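Side-chain contacts in phospho-furanose lactonase (Mycoplasma synoviae, PDB 3OVG), which hydrolyses the phosphorylated lactones D-xylono-1,4-lactone 5-phosphate and L-arabino-1,4-lactone 5-phosphate with the aid of two zinc ions: residues K80-A85 with K145-K150; E18-T23 with N94-T99. All coordinates share one frame; numbering follows the deposited sequence.

Contact 1 (K80-A85 with K145-K150); sequences KTLEIA and KRSKAK
Leu82, on helix 78-88, reaches across to Ser147 and Ala149 of the loop that precedes strand 157-160, and its side chain makes the whole contact from the helix side. Its CB leaves the helix toward the loop but is still 5.7 Å from Ala149 CB. One bond further, CG closes to 4.2 Å from the same methyl. The branch then splits over two partners. CD1 lies 3.6 Å from Ser147 OG and also stands 4.0 Å from Ala149 CB, whereas CD2 meets Ala149 CB alone, at 3.9 Å. The alanine methyl is thus in van der Waals range of both ends of the fork. With CG anti to the carbonyl carbon (chi1 -85°) and CD1 extended from CA (chi2 175°), CD1 becomes the branch that arrives at the serine oxygen.

That oxygen is otherwise engaged: OG accepts from Ala149 N at 3.1 Å, with 155° at the hydrogen. CD1, a methyl, can only pack against OG, whose bond to Ala149 N stays within the loop, and the two segments are joined by apolar contact. Backbone hydrogen bonds of Ser147 and Ala149 with Met134 tie the loop to the chain just after helix 119-131, while Ile84 on the same helix as Leu82 packs on helix 48-60. The bond from a serine hydroxyl to the backbone N two residues on defines an ST turn, packed here on a helix of the outer layer of a TIM barrel.

Contact 2 (E18-T23 with N94-T99); sequences EKLGIT and NVIMST
This is a small, partly buried contact, apolar at one point and polar at another, between the turn that enters strand 22-25 and the strand 94-97. Both strands flank strand 63-68 in a parallel sheet of the barrel wall, so the segments meet across an intervening strand; the nearest CA atoms, those of Leu20 and Asn94, are 7.2 Å apart. The apolar point is a single pair of methyl ends: Leu20 CD2 lies 4.0 Å from Ile96 CD1, and the two side chains cross at about a right angle. The Ile96 chain is extended to its end (chi2 178°), which carries CD1 across to the leucine. Its neighbours Val95 and Met97 instead pack on helix 78-88, so the contact lies on the other side of the strand.

At the polar point the amide of Asn94 stands beside the backbone of Lys19, with OD1 as modelled 3.3 Å from Lys19 O; the assignment of the amide atoms is uncertain. Within the turn, Gly21 has a positive phi of 59°, a conformation glycine favours, and Gly21 O accepts from Thr23 OG1 at 3.1 Å, the hydroxyl standing 51° out of the carbonyl plane. From the middle strand, Thr65 bonds through OG1 to Leu20 O, and backbone bonds link Ile22 and Asn94 alike to that strand. The chemistry implies that one methyl-methyl approach between two buried side chains adds non-directional dispersion, while the spacing of the segments is probably set by the directional bonds each makes to strand 63-68.

Contact 1, on an outer helix, lies outside the strand wall and contact 2 at the wall itself, centres 14 Å apart; helix 78-88 is followed, after a short connection, by strand 94-97. Thr81 CG2 of contact 1 packs on Met97 SE of contact 2 at 3.6 Å and on Val95 CG1 at 3.8 Å, while Ala85 CB meets Val95 CG2 at 3.9 Å. The helix thus uses one face for the strand and another, through Leu82, for loop 145-150. Contact 2 is closer to the catalytic centre: the side chain of Ile96 is about 10 Å from that of the zinc ligand His26 and about 14 Å from a bound zinc ion. Contact 1 lies away from the site.

Contact 1 (K80-A85 with K145-K150)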
loop_
_atom_site.group_PDB
_atom_site.type_symbol
_atom_site.label_atom_id
_atom_site.label_comp_id
_atom_site.label_asym_id
_atom_site.label_seq_id
_atom_site.Cartn_x
_atom_site.Cartn_y
_atom_site.Cartn_z
ATOM N N LYS A 80 -0.113 -34.199 -5.300
ATOM C CA LYS A 80 1.065 -34.103 -4.466
ATOM C C LYS A 80 0.832 -34.660 -3.049
ATOM O O LYS A 80 1.717 -35.292 -2.484
ATOM C CB LYS A 80 1.578 -32.679 -4.416
ATOM C CG LYS A 80 2.220 -32.226 -5.718
ATOM C CD LYS A 80 2.973 -30.917 -5.517
ATOM C CE LYS A 80 3.218 -30.241 -6.836
ATOM N NZ LYS A 80 1.989 -30.363 -7.718
ATOM N N THR A 81 -0.352 -34.435 -2.478
ATOM C CA THR A 81 -0.641 -34.967 -1.126
ATOM C C THR A 81 -0.639 -36.493 -1.145
ATOM O O THR A 81 -0.155 -37.133 -0.212
ATOM C CB THR A 81 -1.958 -34.419 -0.587
ATOM O OG1 THR A 81 -1.861 -32.996 -0.569
ATOM C CG2 THR A 81 -2.216 -34.910 0.849
ATOM N N LEU A 82 -1.156 -37.075 -2.229
ATOM C CA LEU A 82 -1.081 -38.522 -2.402
ATOM C C LEU A 82 0.353 -39.003 -2.419
ATOM O O LEU A 82 0.617 -40.067 -1.856
ATOM C CB LEU A 82 -1.808 -39.023 -3.664
ATOM C CG LEU A 82 -3.314 -39.264 -3.493
ATOM C CD1 LEU A 82 -3.949 -39.641 -4.848
ATOM C CD2 LEU A 82 -3.497 -40.384 -2.492
ATOM N N GLU A 83 1.261 -38.268 -3.082
ATOM C CA GLU A 83 2.686 -38.678 -3.089
ATOM C C GLU A 83 3.211 -38.725 -1.657
ATOM O O GLU A 83 3.964 -39.605 -1.299
ATOM C CB GLU A 83 3.602 -37.724 -3.855
ATOM C CG GLU A 83 3.379 -37.602 -5.377
ATOM C CD GLU A 83 4.435 -36.688 -6.000
ATOM O OE1 GLU A 83 5.635 -37.035 -5.923
ATOM O OE2 GLU A 83 4.079 -35.621 -6.534
ATOM N N ILE A 84 2.835 -37.741 -0.852
ATOM C CA ILE A 84 3.276 -37.707 0.529
ATOM C C ILE A 84 2.690 -38.913 1.300
ATOM O O ILE A 84 3.407 -39.605 2.000
ATOM C CB ILE A 84 2.912 -36.362 1.212
ATOM C CG1 ILE A 84 3.628 -35.186 0.512
ATOM C CG2 ILE A 84 3.233 -36.445 2.685
ATOM C CD1 ILE A 84 3.017 -33.804 0.768
ATOM N N ALA A 85 1.397 -39.194 1.127
ATOM C CA ALA A 85 0.760 -40.302 1.835
ATOM C C ALA A 85 1.443 -41.643 1.502
ATOM O O ALA A 85 1.725 -42.451 2.383
ATOM C CB ALA A 85 -0.764 -40.365 1.488
ATOM N N LYS A 145 -12.105 -34.481 -12.828
ATOM C CA LYS A 145 -11.423 -35.775 -13.014
ATOM C C LYS A 145 -11.150 -36.389 -11.653
ATOM O O LYS A 145 -10.211 -35.956 -10.958
ATOM C CB LYS A 145 -10.113 -35.590 -13.782
ATOM C CG LYS A 145 -9.273 -36.901 -13.981
ATOM C CD LYS A 145 -7.970 -36.606 -14.781
ATOM C CE LYS A 145 -7.183 -37.906 -15.122
ATOM N NZ LYS A 145 -6.896 -38.660 -13.864
ATOM N N ARG A 146 -11.925 -37.408 -11.276
ATOM C CA ARG A 146 -11.864 -37.928 -9.893
ATOM C C ARG A 146 -10.688 -38.867 -9.613
ATOM O O ARG A 146 -10.378 -39.739 -10.411
ATOM C CB ARG A 146 -13.188 -38.587 -9.486
ATOM C CG ARG A 146 -14.441 -37.658 -9.666
ATOM C CD ARG A 146 -15.639 -38.035 -8.764
ATOM N NE ARG A 146 -16.694 -37.022 -8.913
ATOM C CZ ARG A 146 -16.787 -35.923 -8.176
ATOM N NH1 ARG A 146 -15.922 -35.708 -7.177
ATOM N NH2 ARG A 146 -17.755 -35.049 -8.420
ATOM N N SER A 147 -10.028 -38.648 -8.479
ATOM C CA SER A 147 -9.038 -39.551 -7.918
ATOM C C SER A 147 -9.740 -40.777 -7.352
ATOM O O SER A 147 -10.929 -40.700 -7.039
ATOM C CB SER A 147 -8.356 -38.853 -6.733
ATOM O OG SER A 147 -7.229 -39.573 -6.308
ATOM N N LYS A 148 -9.022 -41.892 -7.200
ATOM C CA LYS A 148 -9.540 -43.006 -6.383
ATOM C C LYS A 148 -9.498 -42.625 -4.890
ATOM O O LYS A 148 -10.168 -43.246 -4.077
ATOM C CB LYS A 148 -8.727 -44.295 -6.579
ATOM C CG LYS A 148 -8.691 -44.843 -8.007
ATOM C CD LYS A 148 -7.939 -46.189 -8.042
ATOM C CE LYS A 148 -7.526 -46.586 -9.455
ATOM N NZ LYS A 148 -8.722 -46.895 -10.293
ATOM N N ALA A 149 -8.668 -41.647 -4.534
ATOM C CA ALA A 149 -8.596 -41.175 -3.147
ATOM C C ALA A 149 -9.853 -40.366 -2.831
ATOM O O ALA A 149 -10.292 -39.544 -3.639
ATOM C CB ALA A 149 -7.347 -40.317 -2.922
ATOM N N LYS A 150 -10.415 -40.607 -1.651
ATOM C CA LYS A 150 -11.593 -39.891 -1.205
ATOM C C LYS A 150 -11.255 -39.019 -0.024
ATOM O O LYS A 150 -10.336 -39.313 0.742
ATOM C CB LYS A 150 -12.714 -40.860 -0.803
ATOM C CG LYS A 150 -13.167 -41.816 -1.895
ATOM C CD LYS A 150 -14.064 -42.906 -1.334
ATOM C CE LYS A 150 -14.231 -44.066 -2.332
ATOM N NZ LYS A 150 -14.963 -45.216 -1.726
#

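Contact 2 (E18-T23 with N94-T99)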
loop_
_atom_site.group_PDB
_atom_site.type_symbol
_atom_site.label_atom_id
_atom_site.label_comp_id
_atom_site.label_asym_id
_atom_site.label_seq_id
_atom_site.Cartn_x
_atom_site.Cartn_y
_atom_site.Cartn_z
ATOM N N GLU A 18 -8.688 -47.534 15.359
ATOM C CA GLU A 18 -7.606 -47.872 16.289
ATOM C C GLU A 18 -6.275 -47.669 15.608
ATOM O O GLU A 18 -5.260 -47.656 16.262
ATOM C CB GLU A 18 -7.732 -49.322 16.761
ATOM C CG GLU A 18 -9.039 -49.610 17.539
ATOM C CD GLU A 18 -10.307 -49.753 16.655
ATOM O OE1 GLU A 18 -10.233 -49.863 15.396
ATOM O OE2 GLU A 18 -11.403 -49.751 17.252
ATOM N N LYS A 19 -6.293 -47.472 14.289
ATOM C CA LYS A 19 -5.064 -47.350 13.511
ATOM C C LYS A 19 -4.693 -45.862 13.296
ATOM O O LYS A 19 -3.639 -45.546 12.760
ATOM C CB LYS A 19 -5.260 -48.044 12.164
ATOM C CG LYS A 19 -4.096 -48.856 11.678
ATOM C CD LYS A 19 -4.283 -50.360 11.920
ATOM C CE LYS A 19 -5.038 -50.998 10.738
ATOM N NZ LYS A 19 -4.677 -52.438 10.464
ATOM N N LEU A 20 -5.574 -44.962 13.707
ATOM C CA LEU A 20 -5.293 -43.526 13.645
ATOM C C LEU A 20 -4.073 -43.144 14.493
ATOM O O LEU A 20 -3.272 -42.328 14.057
ATOM C CB LEU A 20 -6.530 -42.695 14.056
ATOM C CG LEU A 20 -7.672 -42.540 13.020
ATOM C CD1 LEU A 20 -9.019 -42.051 13.602
ATOM C CD2 LEU A 20 -7.272 -41.628 11.856
ATOM N N GLY A 21 -3.947 -43.722 15.696
ATOM C CA GLY A 21 -2.859 -43.390 16.607
ATOM C C GLY A 21 -2.852 -41.912 16.978
ATOM O O GLY A 21 -3.914 -41.260 16.986
ATOM N N ILE A 22 -1.664 -41.379 17.274
ATOM C CA ILE A 22 -1.532 -39.967 17.564
ATOM C C ILE A 22 -1.822 -39.145 16.292
ATOM O O ILE A 22 -1.229 -39.363 15.226
ATOM C CB ILE A 22 -0.155 -39.626 18.119
ATOM C CG1 ILE A 22 0.053 -40.339 19.478
ATOM C CG2 ILE A 22 -0.008 -38.121 18.206
ATOM C CD1 ILE A 22 1.370 -39.948 20.236
ATOM N N THR A 23 -2.770 -38.220 16.412
ATOM C CA THR A 23 -3.279 -37.494 15.262
ATOM C C THR A 23 -3.186 -35.988 15.437
ATOM O O THR A 23 -3.654 -35.411 16.422
ATOM C CB THR A 23 -4.768 -37.854 14.964
ATOM O OG1 THR A 23 -4.904 -39.277 14.836
ATOM C CG2 THR A 23 -5.261 -37.159 13.682
ATOM N N ASN A 94 -0.715 -41.869 8.180
ATOM C CA ASN A 94 -1.992 -41.742 7.466
ATOM C C ASN A 94 -2.293 -40.285 7.131
ATOM O O ASN A 94 -1.982 -39.376 7.926
ATOM C CB ASN A 94 -3.182 -42.257 8.286
ATOM C CG ASN A 94 -3.013 -43.706 8.772
ATOM O OD1 ASN A 94 -2.797 -43.951 9.977
ATOM N ND2 ASN A 94 -3.129 -44.665 7.847
ATOM N N VAL A 95 -2.926 -40.069 5.981
ATOM C CA VAL A 95 -3.411 -38.740 5.603
ATOM C C VAL A 95 -4.930 -38.720 5.361
ATOM O O VAL A 95 -5.502 -39.590 4.668
ATOM C CB VAL A 95 -2.694 -38.229 4.367
ATOM C CG1 VAL A 95 -3.259 -36.856 3.958
ATOM C CG2 VAL A 95 -1.172 -38.154 4.626
ATOM N N ILE A 96 -5.591 -37.733 5.954
ATOM C CA ILE A 96 -7.010 -37.556 5.726
ATOM C C ILE A 96 -7.166 -36.208 5.062
ATOM O O ILE A 96 -6.660 -35.205 5.563
ATOM C CB ILE A 96 -7.800 -37.621 7.023
ATOM C CG1 ILE A 96 -7.740 -39.046 7.600
ATOM C CG2 ILE A 96 -9.265 -37.176 6.775
ATOM C CD1 ILE A 96 -8.481 -39.169 8.953
HETATM N N MSE A 97 -7.833 -36.171 3.914
HETATM C CA MSE A 97 -7.965 -34.910 3.204
HETATM C C MSE A 97 -9.393 -34.388 3.309
HETATM O O MSE A 97 -10.286 -35.135 3.707
HETATM C CB MSE A 97 -7.535 -35.073 1.737
HETATM C CG MSE A 97 -6.008 -35.207 1.606
HETATM SE SE MSE A 97 -5.586 -35.268 -0.327
HETATM C CE MSE A 97 -5.650 -33.339 -0.766
ATOM N N SER A 98 -9.612 -33.132 2.896
ATOM C CA SER A 98 -10.882 -32.469 3.172
ATOM C C SER A 98 -11.652 -32.099 1.943
ATOM O O SER A 98 -11.065 -31.748 0.898
ATOM C CB SER A 98 -10.647 -31.212 3.990
ATOM O OG SER A 98 -11.877 -30.620 4.372
ATOM N N THR A 99 -12.974 -32.133 2.056
ATOM C CA THR A 99 -13.780 -31.429 1.053
ATOM C C THR A 99 -14.384 -30.127 1.656
ATOM O O THR A 99 -13.931 -29.642 2.680
ATOM C CB THR A 99 -14.858 -32.353 0.371
ATOM O OG1 THR A 99 -15.518 -31.624 -0.665
ATOM C CG2 THR A 99 -15.927 -32.844 1.370
#